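Local coordinates for Non-structural protein 2 (Human respiratory syncytial virus A, PDB 7LDK) that antagonises the host type I interferon response, interacting with the host RNA sensor RIGI to block its signalling and probably acting together with NS1 against IRF3, at residues Val50-Glu55 against Asp101-Cys106. Numbering follows the deposited sequence.
Sequences VRKLDE and DGFLEC
L104 packs its CD1 methyl against the backbone of L53, D54 and E55, where the loop after helix 38-50 enters helix 55-89. A Schellman motif ends the first helix, with K52 as its positive-phi residue. D54 is the N-cap of the next. Here the start of strand 103-110, the middle strand of the antiparallel sheet, meets the connection between the two helices. The buried side of the contact is L104. Its CB already points at the loop, and with CG anti to the carbonyl carbon (chi1 -66°) the branch carries CD1 on to the peptide between D54 and E55, 3.4 Å from D54 C. The same side chain also touches A58 of helix 55-89 and N99 of the neighbouring strand. The other side is more open. Here the extended K52 chain crosses the F103 ring at a slant, with CE over one face and CG at 3.8 Å from F103 CE1. K52 CE also passes 3.9 Å from G102 O. F103 reaches I49 of helix 38-50 as well. No direct hydrogen bond joins the two segments. A water bridges the backbones between these two patches. It donates to L53 O at 2.8 Å and accepts from L104 N at 2.7 Å.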
ATOM      1  N   VAL A  50      18.146  -1.073   5.409  1.00 44.75           N
ATOM      2  CA  VAL A  50      19.278  -0.364   4.765  1.00 49.53           C
ATOM      3  C   VAL A  50      19.367   1.060   5.312  1.00 51.68           C
ATOM      4  O   VAL A  50      20.463   1.488   5.558  1.00 56.17           O
ATOM      5  CB  VAL A  50      19.121  -0.411   3.233  1.00 50.09           C
ATOM      6  CG1 VAL A  50      19.679   0.823   2.534  1.00 53.21           C
ATOM      7  CG2 VAL A  50      19.698  -1.707   2.663  1.00 51.50           C
ATOM      8  N   ARG A  51      18.248   1.750   5.518  1.00 51.29           N
ATOM      9  CA  ARG A  51      18.217   3.174   5.943  1.00 54.19           C
ATOM     10  C   ARG A  51      17.661   3.315   7.368  1.00 50.05           C
ATOM     11  O   ARG A  51      17.482   4.437   7.803  1.00 50.25           O
ATOM     12  CB  ARG A  51      17.399   3.958   4.923  1.00 58.02           C
ATOM     13  CG  ARG A  51      18.058   5.242   4.436  1.00 68.29           C
ATOM     14  CD  ARG A  51      17.314   5.852   3.249  1.00 74.90           C
ATOM     15  NE  ARG A  51      17.661   5.268   1.936  1.00 83.70           N
ATOM     16  CZ  ARG A  51      16.884   4.462   1.172  1.00 86.66           C
ATOM     17  NH1 ARG A  51      17.364   4.004   0.021  1.00 90.22           N
ATOM     18  NH2 ARG A  51      15.668   4.089   1.573  1.00 81.51           N
ATOM     19  N   LYS A  52      17.397   2.211   8.064  1.00 46.36           N
ATOM     20  CA  LYS A  52      16.972   2.158   9.491  1.00 44.36           C
ATOM     21  C   LYS A  52      15.841   3.149   9.753  1.00 41.33           C
ATOM     22  O   LYS A  52      15.953   3.976  10.624  1.00 42.91           O
ATOM     23  CB  LYS A  52      18.149   2.396  10.437  1.00 48.41           C
ATOM     24  CG  LYS A  52      17.875   1.831  11.822  1.00 48.41           C
ATOM     25  CD  LYS A  52      18.993   1.893  12.814  1.00 52.76           C
ATOM     26  CE  LYS A  52      18.546   1.281  14.129  1.00 52.59           C
ATOM     27  NZ  LYS A  52      19.679   0.694  14.891  1.00 56.19           N
ATOM     28  N   LEU A  53      14.753   3.020   9.028  1.00 37.37           N
ATOM     29  CA  LEU A  53      13.649   3.989   9.036  1.00 36.14           C
ATOM     30  C   LEU A  53      12.814   3.808  10.297  1.00 36.26           C
ATOM     31  O   LEU A  53      12.668   2.691  10.748  1.00 35.06           O
ATOM     32  CB  LEU A  53      12.804   3.736   7.793  1.00 32.88           C
ATOM     33  CG  LEU A  53      13.510   3.933   6.457  1.00 33.37           C
ATOM     34  CD1 LEU A  53      12.520   3.890   5.327  1.00 31.26           C
ATOM     35  CD2 LEU A  53      14.254   5.240   6.422  1.00 36.50           C
ATOM     36  N   ASP A  54      12.249   4.891  10.820  1.00 38.99           N
ATOM     37  CA  ASP A  54      11.159   4.823  11.824  1.00 40.01           C
ATOM     38  C   ASP A  54       9.826   4.635  11.083  1.00 39.16           C
ATOM     39  O   ASP A  54       9.815   4.626   9.835  1.00 37.18           O
ATOM     40  CB  ASP A  54      11.178   6.026  12.772  1.00 43.26           C
ATOM     41  CG  ASP A  54      10.798   7.357  12.156  1.00 44.62           C
ATOM     42  OD1 ASP A  54      10.069   7.331  11.144  1.00 42.51           O
ATOM     43  OD2 ASP A  54      11.217   8.418  12.720  1.00 48.41           O
ATOM     44  N   GLU A  55       8.742   4.460  11.844  1.00 40.98           N
ATOM     45  CA  GLU A  55       7.370   4.215  11.346  1.00 40.62           C
ATOM     46  C   GLU A  55       6.992   5.311  10.336  1.00 39.52           C
ATOM     47  O   GLU A  55       6.413   5.010   9.293  1.00 38.35           O
ATOM     48  CB  GLU A  55       6.450   4.235  12.562  1.00 45.18           C
ATOM     49  CG  GLU A  55       5.307   3.235  12.551  1.00 47.69           C
ATOM     50  CD  GLU A  55       4.099   3.771  13.328  1.00 54.45           C
ATOM     51  OE1 GLU A  55       3.536   4.861  12.910  1.00 57.91           O
ATOM     52  OE2 GLU A  55       3.720   3.140  14.379  1.00 59.28           O
ATOM     53  N   ASP A 101      13.774  -4.789  16.937  1.00 43.36           N
ATOM     54  CA  ASP A 101      14.975  -4.221  17.600  1.00 47.68           C
ATOM     55  C   ASP A 101      15.426  -2.963  16.846  1.00 48.25           C
ATOM     56  O   ASP A 101      16.628  -2.772  16.653  1.00 51.55           O
ATOM     57  CB  ASP A 101      16.091  -5.271  17.699  1.00 50.49           C
ATOM     58  CG  ASP A 101      16.676  -5.343  19.107  1.00 55.34           C
ATOM     59  OD1 ASP A 101      16.178  -4.560  19.960  1.00 57.21           O
ATOM     60  OD2 ASP A 101      17.600  -6.188  19.367  1.00 57.96           O
ATOM     61  N   GLY A 102      14.492  -2.125  16.414  1.00 46.88           N
ATOM     62  CA  GLY A 102      14.804  -0.837  15.759  1.00 47.36           C
ATOM     63  C   GLY A 102      14.778  -0.942  14.246  1.00 44.78           C
ATOM     64  O   GLY A 102      14.869   0.125  13.577  1.00 45.23           O
ATOM     65  N   PHE A 103      14.639  -2.165  13.726  1.00 42.35           N
ATOM     66  CA  PHE A 103      14.481  -2.464  12.281  1.00 40.12           C
ATOM     67  C   PHE A 103      13.043  -2.889  11.997  1.00 36.50           C
ATOM     68  O   PHE A 103      12.594  -3.869  12.609  1.00 37.59           O
ATOM     69  CB  PHE A 103      15.459  -3.553  11.892  1.00 41.57           C
ATOM     70  CG  PHE A 103      16.881  -3.119  12.080  1.00 45.82           C
ATOM     71  CD1 PHE A 103      17.435  -2.224  11.184  1.00 47.17           C
ATOM     72  CD2 PHE A 103      17.666  -3.612  13.115  1.00 48.96           C
ATOM     73  CE1 PHE A 103      18.762  -1.846  11.306  1.00 51.51           C
ATOM     74  CE2 PHE A 103      18.977  -3.192  13.268  1.00 53.03           C
ATOM     75  CZ  PHE A 103      19.522  -2.307  12.365  1.00 54.41           C
ATOM     76  N   LEU A 104      12.332  -2.116  11.180  1.00 32.92           N
ATOM     77  CA  LEU A 104      10.907  -2.372  10.884  1.00 29.61           C
ATOM     78  C   LEU A 104      10.797  -3.404   9.772  1.00 28.45           C
ATOM     79  O   LEU A 104      11.668  -3.484   8.902  1.00 29.65           O
ATOM     80  CB  LEU A 104      10.213  -1.073  10.497  1.00 28.93           C
ATOM     81  CG  LEU A 104      10.116  -0.024  11.596  1.00 29.70           C
ATOM     82  CD1 LEU A 104       9.535   1.247  11.057  1.00 29.43           C
ATOM     83  CD2 LEU A 104       9.291  -0.515  12.742  1.00 29.82           C
ATOM     84  N   GLU A 105       9.763  -4.220   9.858  1.00 27.67           N
ATOM     85  CA  GLU A 105       9.356  -5.186   8.816  1.00 27.42           C
ATOM     86  C   GLU A 105       7.882  -4.921   8.503  1.00 26.35           C
ATOM     87  O   GLU A 105       7.108  -4.835   9.450  1.00 26.66           O
ATOM     88  CB  GLU A 105       9.546  -6.617   9.297  1.00 28.55           C
ATOM     89  CG  GLU A 105       9.369  -7.614   8.162  1.00 29.57           C
ATOM     90  CD  GLU A 105       9.004  -9.048   8.510  1.00 31.22           C
ATOM     91  OE1 GLU A 105       9.070  -9.420   9.735  1.00 31.74           O
ATOM     92  OE2 GLU A 105       8.622  -9.776   7.545  1.00 32.14           O
ATOM     93  N   CYS A 106       7.520  -4.773   7.232  1.00 25.75           N
ATOM     94  CA  CYS A 106       6.118  -4.698   6.787  1.00 25.22           C
ATOM     95  C   CYS A 106       5.620  -6.122   6.598  1.00 25.79           C
ATOM     96  O   CYS A 106       6.242  -6.855   5.834  1.00 27.03           O
ATOM     97  CB  CYS A 106       5.974  -3.907   5.499  1.00 25.55           C
ATOM     98  SG  CYS A 106       4.238  -3.686   5.022  1.00 26.29           S
TER
HETATM   99  O   HOH W   1      13.411   0.099  10.136  1.00 19.38           O